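Glycoside Hydrolase (Bacteroides uniformis, PDB 5TA0) is a family 86 glycoside hydrolase that probably cleaves agarose chains, and binds neoagarooctaose here as an engineered variant. Local coordinates at residues Asp276-His281 against Asp305-Tyr310; Lys336-Tyr341 against Tyr407-Lys412; Thr423-Asn428 against Val519-Thr524. All blocks are in the same frame, centred on the assembly; numbering follows the deposited sequence. Where two conformers were deposited one is given.

Contact 1. Residues Asp276-His281 against Asp305-Tyr310. With EDO (1,2-ethanediol), chain L.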
loop_
_atom_site.group_PDB
_atom_site.type_symbol
_atom_site.label_atom_id
_atom_site.label_comp_id
_atom_site.label_asym_id
_atom_site.label_seq_id
_atom_site.Cartn_x
_atom_site.Cartn_y
_atom_site.Cartn_z
ATOM N N ASP A 276 -14.751 6.390 6.256
ATOM C CA ASP A 276 -13.628 6.896 7.080
ATOM C C ASP A 276 -12.284 6.791 6.398
ATOM O O ASP A 276 -11.364 7.534 6.721
ATOM C CB ASP A 276 -13.601 6.188 8.428
ATOM C CG ASP A 276 -14.897 6.379 9.175
ATOM O OD1 ASP A 276 -15.175 7.531 9.613
ATOM O OD2 ASP A 276 -15.674 5.431 9.289
ATOM N N PHE A 277 -12.133 5.809 5.506
ATOM C CA PHE A 277 -10.882 5.628 4.782
ATOM C C PHE A 277 -11.202 5.009 3.430
ATOM O O PHE A 277 -12.284 4.419 3.241
ATOM C CB PHE A 277 -9.878 4.762 5.591
ATOM C CG PHE A 277 -10.320 3.354 5.849
ATOM C CD1 PHE A 277 -11.150 3.054 6.939
ATOM C CD2 PHE A 277 -9.920 2.314 5.022
ATOM C CE1 PHE A 277 -11.566 1.753 7.185
ATOM C CE2 PHE A 277 -10.337 1.026 5.272
ATOM C CZ PHE A 277 -11.163 0.743 6.339
ATOM N N PHE A 278 -10.280 5.213 2.490
ATOM C CA PHE A 278 -10.313 4.564 1.177
ATOM C C PHE A 278 -9.345 3.407 1.205
ATOM O O PHE A 278 -8.344 3.461 1.931
ATOM C CB PHE A 278 -9.969 5.561 0.084
ATOM C CG PHE A 278 -11.050 6.580 -0.188
ATOM C CD1 PHE A 278 -12.391 6.367 0.169
ATOM C CD2 PHE A 278 -10.740 7.794 -0.795
ATOM C CE1 PHE A 278 -13.371 7.317 -0.133
ATOM C CE2 PHE A 278 -11.702 8.719 -1.083
ATOM C CZ PHE A 278 -13.024 8.502 -0.751
ATOM N N THR A 279 -9.628 2.369 0.429
ATOM C CA THR A 279 -8.778 1.195 0.409
ATOM C C THR A 279 -8.690 0.604 -0.997
ATOM O O THR A 279 -9.726 0.506 -1.713
ATOM C CB THR A 279 -9.212 0.162 1.473
ATOM O OG1 THR A 279 -8.375 -0.997 1.343
ATOM C CG2 THR A 279 -10.653 -0.228 1.343
ATOM N N ILE A 280 -7.459 0.262 -1.392
ATOM C CA ILE A 280 -7.145 -0.318 -2.687
ATOM C C ILE A 280 -6.118 -1.416 -2.518
ATOM O O ILE A 280 -5.450 -1.511 -1.486
ATOM C CB ILE A 280 -6.637 0.720 -3.693
ATOM C CG1 ILE A 280 -5.326 1.382 -3.224
ATOM C CG2 ILE A 280 -7.702 1.772 -3.972
ATOM C CD1 ILE A 280 -4.751 2.401 -4.195
ATOM N N HIS A 281 -5.983 -2.249 -3.543
ATOM C CA HIS A 281 -4.888 -3.192 -3.692
ATOM C C HIS A 281 -3.998 -2.779 -4.833
ATOM O O HIS A 281 -4.469 -2.266 -5.821
ATOM C CB HIS A 281 -5.455 -4.593 -3.913
ATOM C CG HIS A 281 -6.211 -5.097 -2.727
ATOM N ND1 HIS A 281 -6.985 -6.235 -2.756
ATOM C CD2 HIS A 281 -6.305 -4.610 -1.465
ATOM C CE1 HIS A 281 -7.518 -6.438 -1.560
ATOM N NE2 HIS A 281 -7.102 -5.477 -0.759
ATOM N N ASP A 305 -2.224 10.019 -6.658
ATOM C CA ASP A 305 -2.501 11.454 -6.879
ATOM C C ASP A 305 -3.919 11.720 -7.376
ATOM O O ASP A 305 -4.522 12.725 -6.995
ATOM C CB ASP A 305 -1.491 12.091 -7.855
ATOM C CG ASP A 305 -0.151 12.462 -7.201
ATOM O OD1 ASP A 305 0.087 12.116 -6.024
ATOM O OD2 ASP A 305 0.684 13.073 -7.910
ATOM N N MET A 306 -4.463 10.846 -8.215
ATOM C CA MET A 306 -5.786 11.074 -8.740
ATOM C C MET A 306 -6.868 10.901 -7.686
ATOM O O MET A 306 -7.793 11.700 -7.594
ATOM C CB MET A 306 -6.021 10.145 -9.931
ATOM C CG MET A 306 -7.169 10.584 -10.802
ATOM S SD MET A 306 -7.072 9.912 -12.480
ATOM C CE MET A 306 -8.247 10.986 -13.315
ATOM N N ILE A 307 -6.717 9.868 -6.848
ATOM C CA ILE A 307 -7.644 9.689 -5.723
ATOM C C ILE A 307 -7.604 10.943 -4.828
ATOM O O ILE A 307 -8.643 11.507 -4.481
ATOM C CB ILE A 307 -7.329 8.429 -4.907
ATOM C CG1 ILE A 307 -7.582 7.163 -5.743
ATOM C CG2 ILE A 307 -8.154 8.389 -3.649
ATOM C CD1 ILE A 307 -7.089 5.901 -5.060
ATOM N N GLU A 308 -6.402 11.394 -4.471
ATOM C CA GLU A 308 -6.279 12.562 -3.585
ATOM C C GLU A 308 -6.843 13.826 -4.222
ATOM O O GLU A 308 -7.582 14.560 -3.564
ATOM C CB GLU A 308 -4.826 12.804 -3.228
ATOM C CG GLU A 308 -4.223 11.735 -2.337
ATOM C CD GLU A 308 -2.722 11.877 -2.145
ATOM O OE1 GLU A 308 -2.129 10.946 -1.520
ATOM O OE2 GLU A 308 -2.094 12.847 -2.646
ATOM N N GLN A 309 -6.486 14.076 -5.487
ATOM C CA GLN A 309 -6.925 15.313 -6.132
ATOM C C GLN A 309 -8.437 15.373 -6.302
ATOM O O GLN A 309 -9.049 16.425 -6.055
ATOM C CB GLN A 309 -6.244 15.472 -7.491
ATOM C CG GLN A 309 -6.737 16.650 -8.345
ATOM C CD GLN A 309 -6.327 18.001 -7.794
ATOM O OE1 GLN A 309 -5.199 18.446 -7.967
ATOM N NE2 GLN A 309 -7.250 18.653 -7.128
ATOM N N TYR A 310 -9.049 14.260 -6.728
ATOM C CA TYR A 310 -10.508 14.278 -6.893
ATOM C C TYR A 310 -11.225 14.319 -5.546
ATOM O O TYR A 310 -12.264 14.990 -5.400
ATOM C CB TYR A 310 -11.041 13.189 -7.822
ATOM C CG TYR A 310 -12.492 13.398 -8.113
ATOM C CD1 TYR A 310 -13.466 12.542 -7.613
ATOM C CD2 TYR A 310 -12.917 14.526 -8.790
ATOM C CE1 TYR A 310 -14.815 12.780 -7.821
ATOM C CE2 TYR A 310 -14.246 14.768 -9.027
ATOM C CZ TYR A 310 -15.198 13.907 -8.541
ATOM O OH TYR A 310 -16.531 14.152 -8.751
HETATM C C1 EDO L . -18.168 9.691 8.530
HETATM O O1 EDO L . -17.669 8.642 9.362
HETATM C C2 EDO L . -17.200 9.886 7.377
HETATM O O2 EDO L . -15.844 9.926 7.828
#
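Phe-278 and Ile-280 on strand 277-285 pack against a single side chain of helix 298-315, Ile-307, in an apolar contact that buries 122 Å² in all. At the start of the segment Asp-276, in the loop just before the strand, takes no part in this packing. Its OD1 accepts from both hydroxyls of a 1,2-ethanediol, probably from the crystallisation liquor, at 2.7 Å from O1 and 3.1 Å from O2, while OD2 forms a salt bridge with Lys-234. The side chain of Phe-277 touches Met-322 of strand 321-326. Phe-278 heads for the helix: with CG anti to its carbonyl carbon (chi1 -72°), it brings ring atom CD2 to 3.9 Å from CG2 of Ile-307. The methyl approaches the ring obliquely, and the two side chains run antiparallel alongside one another. The CA atoms of this pair lie 9.0 Å apart. Thr-279 faces the other way, where its OG1 is hydrogen-bonded to OE2 of Glu-199. Ile-280 returns to the helix side and meets the second arm of Ile-307. CD1 of Ile-307 stands 4.3 Å from CD1 of Ile-280, and CG2 of Ile-280 lies equally near that same CD1 at 4.3 Å, so both branches of Ile-280 take part. The fork of Ile-307 explains the double reach: CG2 leaves anti to the backbone N toward Phe-278, whereas CG1 carries CD1 out along an extended chain (chi2 171°) to Ile-280. Strand 277-285 lies between strands 242-247 and 321-326 in the parallel sheet, and helix 298-315 leads on to the latter. The arrangement is thus the packing of a strand on its following helix in a beta-alpha-beta crossover, the repeating unit of an alpha/beta barrel.

Contact 2. Residues Lys336-Tyr341 against Tyr407-Lys412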
loop_
_atom_site.group_PDB
_atom_site.type_symbol
_atom_site.label_atom_id
_atom_site.label_comp_id
_atom_site.label_asym_id
_atom_site.label_seq_id
_atom_site.Cartn_x
_atom_site.Cartn_y
_atom_site.Cartn_z
ATOM N N LYS A 336 3.117 -23.047 -10.866
ATOM C CA LYS A 336 4.338 -23.753 -10.530
ATOM C C LYS A 336 4.409 -23.930 -9.023
ATOM O O LYS A 336 3.765 -23.189 -8.272
ATOM C CB LYS A 336 5.551 -22.953 -11.003
ATOM C CG LYS A 336 5.772 -22.977 -12.505
ATOM C CD LYS A 336 6.757 -21.896 -12.903
ATOM C CE LYS A 336 7.517 -22.208 -14.170
ATOM N NZ LYS A 336 8.877 -21.638 -14.023
ATOM N N PRO A 337 5.213 -24.898 -8.557
ATOM C CA PRO A 337 5.458 -25.025 -7.127
ATOM C C PRO A 337 6.276 -23.835 -6.621
ATOM O O PRO A 337 6.708 -22.988 -7.411
ATOM C CB PRO A 337 6.245 -26.336 -7.020
ATOM C CG PRO A 337 6.927 -26.461 -8.335
ATOM C CD PRO A 337 5.995 -25.891 -9.337
ATOM N N TRP A 338 6.480 -23.780 -5.320
ATOM C CA TRP A 338 7.275 -22.707 -4.711
ATOM C C TRP A 338 8.674 -22.626 -5.303
ATOM O O TRP A 338 9.277 -23.653 -5.648
ATOM C CB TRP A 338 7.320 -22.893 -3.190
ATOM C CG TRP A 338 8.271 -21.972 -2.513
ATOM C CD1 TRP A 338 8.048 -20.664 -2.153
ATOM C CD2 TRP A 338 9.621 -22.267 -2.157
ATOM N NE1 TRP A 338 9.190 -20.143 -1.597
ATOM C CE2 TRP A 338 10.171 -21.104 -1.587
ATOM C CE3 TRP A 338 10.440 -23.410 -2.293
ATOM C CZ2 TRP A 338 11.494 -21.045 -1.138
ATOM C CZ3 TRP A 338 11.728 -23.361 -1.828
ATOM C CH2 TRP A 338 12.251 -22.191 -1.248
ATOM N N SER A 339 9.199 -21.418 -5.426
ATOM C CA SER A 339 10.625 -21.229 -5.668
ATOM C C SER A 339 11.153 -19.992 -4.979
ATOM O O SER A 339 10.411 -19.016 -4.778
ATOM C CB SER A 339 10.943 -21.125 -7.153
ATOM O OG SER A 339 10.355 -19.982 -7.734
ATOM N N PRO A 340 12.452 -19.965 -4.689
ATOM C CA PRO A 340 13.049 -18.739 -4.211
ATOM C C PRO A 340 12.870 -17.589 -5.197
ATOM O O PRO A 340 12.648 -16.440 -4.769
ATOM C CB PRO A 340 14.526 -19.110 -4.054
ATOM C CG PRO A 340 14.494 -20.579 -3.725
ATOM C CD PRO A 340 13.377 -21.118 -4.558
ATOM N N TYR A 341 12.951 -17.858 -6.494
ATOM C CA TYR A 341 12.782 -16.815 -7.495
ATOM C C TYR A 341 11.391 -16.171 -7.436
ATOM O O TYR A 341 11.247 -14.925 -7.531
ATOM C CB TYR A 341 13.058 -17.341 -8.902
ATOM C CG TYR A 341 12.928 -16.293 -9.962
ATOM C CD1 TYR A 341 13.828 -15.233 -10.040
ATOM C CD2 TYR A 341 11.897 -16.341 -10.884
ATOM C CE1 TYR A 341 13.704 -14.259 -11.012
ATOM C CE2 TYR A 341 11.762 -15.372 -11.865
ATOM C CZ TYR A 341 12.671 -14.328 -11.933
ATOM O OH TYR A 341 12.508 -13.385 -12.920
ATOM N N TYR A 407 11.059 -20.951 7.092
ATOM C CA TYR A 407 10.787 -19.677 6.406
ATOM C C TYR A 407 10.970 -19.817 4.910
ATOM O O TYR A 407 11.914 -20.468 4.435
ATOM C CB TYR A 407 11.692 -18.563 6.898
ATOM C CG TYR A 407 11.371 -18.050 8.285
ATOM C CD1 TYR A 407 10.093 -17.586 8.603
ATOM C CD2 TYR A 407 12.352 -17.973 9.259
ATOM C CE1 TYR A 407 9.803 -17.093 9.862
ATOM C CE2 TYR A 407 12.068 -17.488 10.531
ATOM C CZ TYR A 407 10.790 -17.042 10.830
ATOM O OH TYR A 407 10.474 -16.547 12.087
ATOM N N SER A 408 10.053 -19.217 4.153
ATOM C CA SER A 408 10.257 -18.949 2.744
ATOM C C SER A 408 11.277 -17.826 2.598
ATOM O O SER A 408 11.774 -17.294 3.603
ATOM C CB SER A 408 8.954 -18.552 2.081
ATOM O OG SER A 408 8.610 -17.206 2.452
ATOM N N GLU A 409 11.555 -17.385 1.373
ATOM C CA GLU A 409 12.466 -16.270 1.202
ATOM C C GLU A 409 11.823 -14.934 1.572
ATOM O O GLU A 409 12.537 -13.950 1.703
ATOM C CB GLU A 409 13.037 -16.210 -0.214
ATOM C CG GLU A 409 13.806 -17.480 -0.605
ATOM C CD GLU A 409 14.910 -17.786 0.372
ATOM O OE1 GLU A 409 15.750 -16.901 0.610
ATOM O OE2 GLU A 409 14.902 -18.874 1.002
ATOM N N LEU A 410 10.508 -14.913 1.795
ATOM C CA LEU A 410 9.874 -13.646 2.189
ATOM C C LEU A 410 10.344 -13.155 3.557
ATOM O O LEU A 410 10.245 -11.951 3.847
ATOM C CB LEU A 410 8.347 -13.773 2.135
ATOM C CG LEU A 410 7.750 -14.182 0.778
ATOM C CD1 LEU A 410 6.233 -14.218 0.811
ATOM C CD2 LEU A 410 8.218 -13.297 -0.367
ATOM N N ILE A 411 10.931 -14.029 4.379
ATOM C CA ILE A 411 11.504 -13.577 5.649
ATOM C C ILE A 411 12.606 -12.545 5.433
ATOM O O ILE A 411 12.878 -11.715 6.311
ATOM C CB ILE A 411 12.009 -14.765 6.514
ATOM C CG1 ILE A 411 12.255 -14.352 7.968
ATOM C CG2 ILE A 411 13.297 -15.397 5.958
ATOM C CD1 ILE A 411 11.059 -13.792 8.708
ATOM N N LYS A 412 13.253 -12.580 4.275
ATOM C CA LYS A 412 14.339 -11.638 3.985
ATOM C C LYS A 412 13.868 -10.187 4.011
ATOM O O LYS A 412 14.658 -9.300 4.314
ATOM C CB LYS A 412 15.042 -11.957 2.662
ATOM C CG LYS A 412 15.932 -13.184 2.758
ATOM C CD LYS A 412 16.521 -13.563 1.418
ATOM C CE LYS A 412 17.745 -14.452 1.550
ATOM N NZ LYS A 412 17.513 -15.725 2.240
#
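Pro-340 and Glu-409 bring the two backbones closest, with their CA atoms 6.0 Å apart, where the first turn of helix 340-358 faces a type I beta turn running from Ser-408 to Ile-411. CG of Glu-409 rests 3.9 Å from CB of Pro-340 and also comes to the edge of the Trp-338 indole, near its plane, 4.3 Å from CZ2. The indole folds back on its own segment, N of Pro-340 lying over the rim of one face, and sets NE1 4.0 Å from CB of Ser-408. NE1 donates to OD2 of Asp-343, which also accepts from N of Glu-409, so one carboxylate oxygen ties both sides together. A bend at chi2 (-56°) curls Glu-409 back to its own segment: NZ of Lys-412 meets OE1 nearly head-on at 2.7 Å in a salt bridge. OG of Ser-408 accepts from N of Leu-410 at 3.0 Å, a capping bond, and is also hydrogen-bonded to O of Arg-390. Ser-339 is the N-cap of helix 340-358. Strand 487-495 borders the contact, with Pro-488 touching Pro-340 and Glu-409 and Leu-490 touching Lys-412; strand 392-394 flanks Trp-338 and Ser-408 through Arg-393.

Contact 3. Residues Thr423-Asn428 against Val519-Thr524. With EDO (1,2-ethanediol), chain R; SO4 (sulfate ion), chain D.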
loop_
_atom_site.group_PDB
_atom_site.type_symbol
_atom_site.label_atom_id
_atom_site.label_comp_id
_atom_site.label_asym_id
_atom_site.label_seq_id
_atom_site.Cartn_x
_atom_site.Cartn_y
_atom_site.Cartn_z
ATOM N N THR A 423 13.264 9.080 13.810
ATOM C CA THR A 423 12.814 10.355 13.251
ATOM C C THR A 423 13.305 10.454 11.812
ATOM O O THR A 423 14.502 10.237 11.528
ATOM C CB THR A 423 13.378 11.534 14.073
ATOM O OG1 THR A 423 12.850 11.455 15.405
ATOM C CG2 THR A 423 13.053 12.853 13.451
ATOM N N ARG A 424 12.390 10.755 10.888
ATOM C CA ARG A 424 12.742 10.861 9.489
ATOM C C ARG A 424 13.641 12.063 9.257
ATOM O O ARG A 424 13.366 13.153 9.789
ATOM C CB ARG A 424 11.486 11.006 8.642
ATOM C CG ARG A 424 11.680 10.769 7.152
ATOM C CD ARG A 424 10.357 10.883 6.420
ATOM N NE ARG A 424 10.488 10.637 4.997
ATOM C CZ ARG A 424 9.632 11.080 4.078
ATOM N NH1 ARG A 424 8.576 11.813 4.427
ATOM N NH2 ARG A 424 9.858 10.832 2.793
ATOM N N VAL A 425 14.657 11.882 8.420
ATOM C CA VAL A 425 15.565 12.954 8.062
ATOM C C VAL A 425 15.684 13.057 6.563
ATOM O O VAL A 425 15.384 12.101 5.815
ATOM C CB VAL A 425 16.956 12.838 8.754
ATOM C CG1 VAL A 425 16.802 13.019 10.247
ATOM C CG2 VAL A 425 17.638 11.506 8.406
ATOM N N GLU A 426 16.121 14.213 6.103
ATOM C CA GLU A 426 16.189 14.480 4.676
ATOM C C GLU A 426 17.219 13.648 3.927
ATOM O O GLU A 426 18.365 13.522 4.361
ATOM C CB GLU A 426 16.492 15.948 4.427
ATOM C CG GLU A 426 16.356 16.279 2.958
ATOM C CD GLU A 426 17.072 17.511 2.511
ATOM O OE1 GLU A 426 17.902 18.086 3.238
ATOM O OE2 GLU A 426 16.768 17.888 1.360
ATOM N N THR A 427 16.804 13.133 2.773
ATOM C CA THR A 427 17.702 12.510 1.809
ATOM C C THR A 427 17.412 13.091 0.440
ATOM O O THR A 427 16.298 13.515 0.170
ATOM C CB THR A 427 17.540 10.983 1.744
ATOM O OG1 THR A 427 16.185 10.653 1.383
ATOM C CG2 THR A 427 17.915 10.346 3.056
ATOM N N ASN A 428 18.405 13.010 -0.454
ATOM C CA ASN A 428 18.304 13.472 -1.862
ATOM C C ASN A 428 19.034 12.493 -2.758
ATOM O O ASN A 428 20.171 12.161 -2.435
ATOM C CB ASN A 428 18.993 14.831 -2.041
ATOM C CG ASN A 428 18.412 15.913 -1.155
ATOM O OD1 ASN A 428 17.251 16.289 -1.295
ATOM N ND2 ASN A 428 19.221 16.424 -0.250
ATOM N N VAL A 519 22.603 11.193 17.646
ATOM C CA VAL A 519 22.678 12.144 16.555
ATOM C C VAL A 519 21.802 13.357 16.869
ATOM O O VAL A 519 20.656 13.190 17.251
ATOM C CB VAL A 519 22.213 11.467 15.233
ATOM C CG1 VAL A 519 22.035 12.476 14.106
ATOM C CG2 VAL A 519 23.209 10.382 14.862
ATOM N N LYS A 520 22.340 14.552 16.648
ATOM C CA LYS A 520 21.640 15.803 16.924
ATOM C C LYS A 520 20.865 16.245 15.688
ATOM O O LYS A 520 21.449 16.460 14.631
ATOM C CB LYS A 520 22.638 16.896 17.337
ATOM N N ILE A 521 19.554 16.393 15.846
ATOM C CA ILE A 521 18.687 16.856 14.768
ATOM C C ILE A 521 18.325 18.287 15.121
ATOM O O ILE A 521 17.632 18.488 16.111
ATOM C CB ILE A 521 17.434 15.960 14.611
ATOM C CG1 ILE A 521 17.870 14.508 14.295
ATOM C CG2 ILE A 521 16.519 16.514 13.518
ATOM C CD1 ILE A 521 16.730 13.512 14.156
ATOM N N ASN A 522 18.806 19.242 14.323
ATOM C CA ASN A 522 18.709 20.667 14.673
ATOM C C ASN A 522 18.100 21.564 13.605
ATOM O O ASN A 522 18.102 22.779 13.766
ATOM C CB ASN A 522 20.107 21.200 15.075
ATOM C CG ASN A 522 21.169 20.957 14.022
ATOM O OD1 ASN A 522 20.898 20.728 12.840
ATOM N ND2 ASN A 522 22.428 20.997 14.461
ATOM N N GLU A 523 17.602 20.977 12.515
ATOM C CA GLU A 523 16.907 21.721 11.466
ATOM C C GLU A 523 15.676 20.898 11.078
ATOM O O GLU A 523 15.590 19.710 11.379
ATOM C CB GLU A 523 17.784 21.955 10.247
ATOM C CG GLU A 523 19.086 22.701 10.525
ATOM C CD GLU A 523 18.898 24.151 10.909
ATOM O OE1 GLU A 523 17.777 24.696 10.878
ATOM O OE2 GLU A 523 19.932 24.790 11.239
ATOM N N THR A 524 14.747 21.572 10.422
ATOM C CA THR A 524 13.528 20.949 9.902
ATOM C C THR A 524 13.292 21.314 8.439
ATOM O O THR A 524 13.367 22.493 8.043
ATOM C CB THR A 524 12.312 21.384 10.728
ATOM O OG1 THR A 524 12.487 20.942 12.070
ATOM C CG2 THR A 524 11.010 20.775 10.205
HETATM C C1 EDO R . 14.789 20.508 14.810
HETATM O O1 EDO R . 14.245 19.384 14.114
HETATM C C2 EDO R . 13.761 21.042 15.801
HETATM O O2 EDO R . 13.627 22.458 15.639
HETATM S S SO4 D . 9.646 21.717 14.239
HETATM O O1 SO4 D . 9.799 22.324 15.566
HETATM O O2 SO4 D . 10.125 22.644 13.205
HETATM O O3 SO4 D . 10.525 20.548 14.176
HETATM O O4 SO4 D . 8.240 21.397 14.100
#
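Thr-423 and Val-425 meet Ile-521 through aliphatic groups alone, with no flat group on either side of the contact. The flat ends within the two segments serve other partners: the guanidinium of Arg-424 uses NE in a salt bridge with Asp-437, and the carboxylate of Glu-426 forms a salt bridge through OE2 with NH1 of Arg-647 while OE1 accepts a hydrogen bond from ND2 of Asn-30. The setting is the beta-sandwich region, where strand 423-429 of the nine-stranded sheet meets the loop that leads into strand 523-538, a member of a second, five-stranded sheet. Thr-423 and Val-425, two residues apart, point to the same side of their strand and leave Arg-424 on the other. Ile-521 reaches them with its longer branch: chi2 of 178° keeps that branch extended, and the terminal CD1 makes the closest approaches. It lies 3.8 Å from CG2 of Thr-423 and 3.9 Å from CG1 of Val-425, so that one methyl touches both residues, with CB of Thr-423 at 3.9 Å as well. In both pairs the side chains cross obliquely, and the contact is small, burying 107 Å² with CA atoms of Val-425 and Ile-521 8.4 Å apart. Lys-34 of strand 34-37 touches both Thr-423 and Ile-521. Beyond Ile-521 the chain joins its sheet at Glu-523 and Thr-524, beside a sulfate and a 1,2-ethanediol, both probably from the crystallisation liquor. OG1 of Thr-524 lies 2.9 Å from O3 and 3.1 Å from O2 of the sulfate; Lys-34 and Lys-36 also hold the anion. The diol bridges neighbouring residues: its O1 is 3.1 Å from the backbone O of Glu-523 and 3.1 Å from OG1 of Thr-524.

Overall arrangement
The three contacts follow one another along the chain without overlap and do not touch. Contact 1 belongs to the parallel sheet of the alpha/beta barrel, where strand 277-285 is backed by helix 298-315. Contact 2 lies with its centre about 32 Å away, where helix 340-358, which follows strand 321-326, meets the entry to helix 411-416 beside the beta-sandwich strand 487-495. That short helix is followed by strand 423-429, which carries the chain into contact 3, centred about 36 Å from contact 2 and about 29 Å from contact 1. The series therefore runs from barrel core, through a barrel-sandwich junction, to strand 423-429 packed on the loop entering strand 523-538, in the beta-sandwich part.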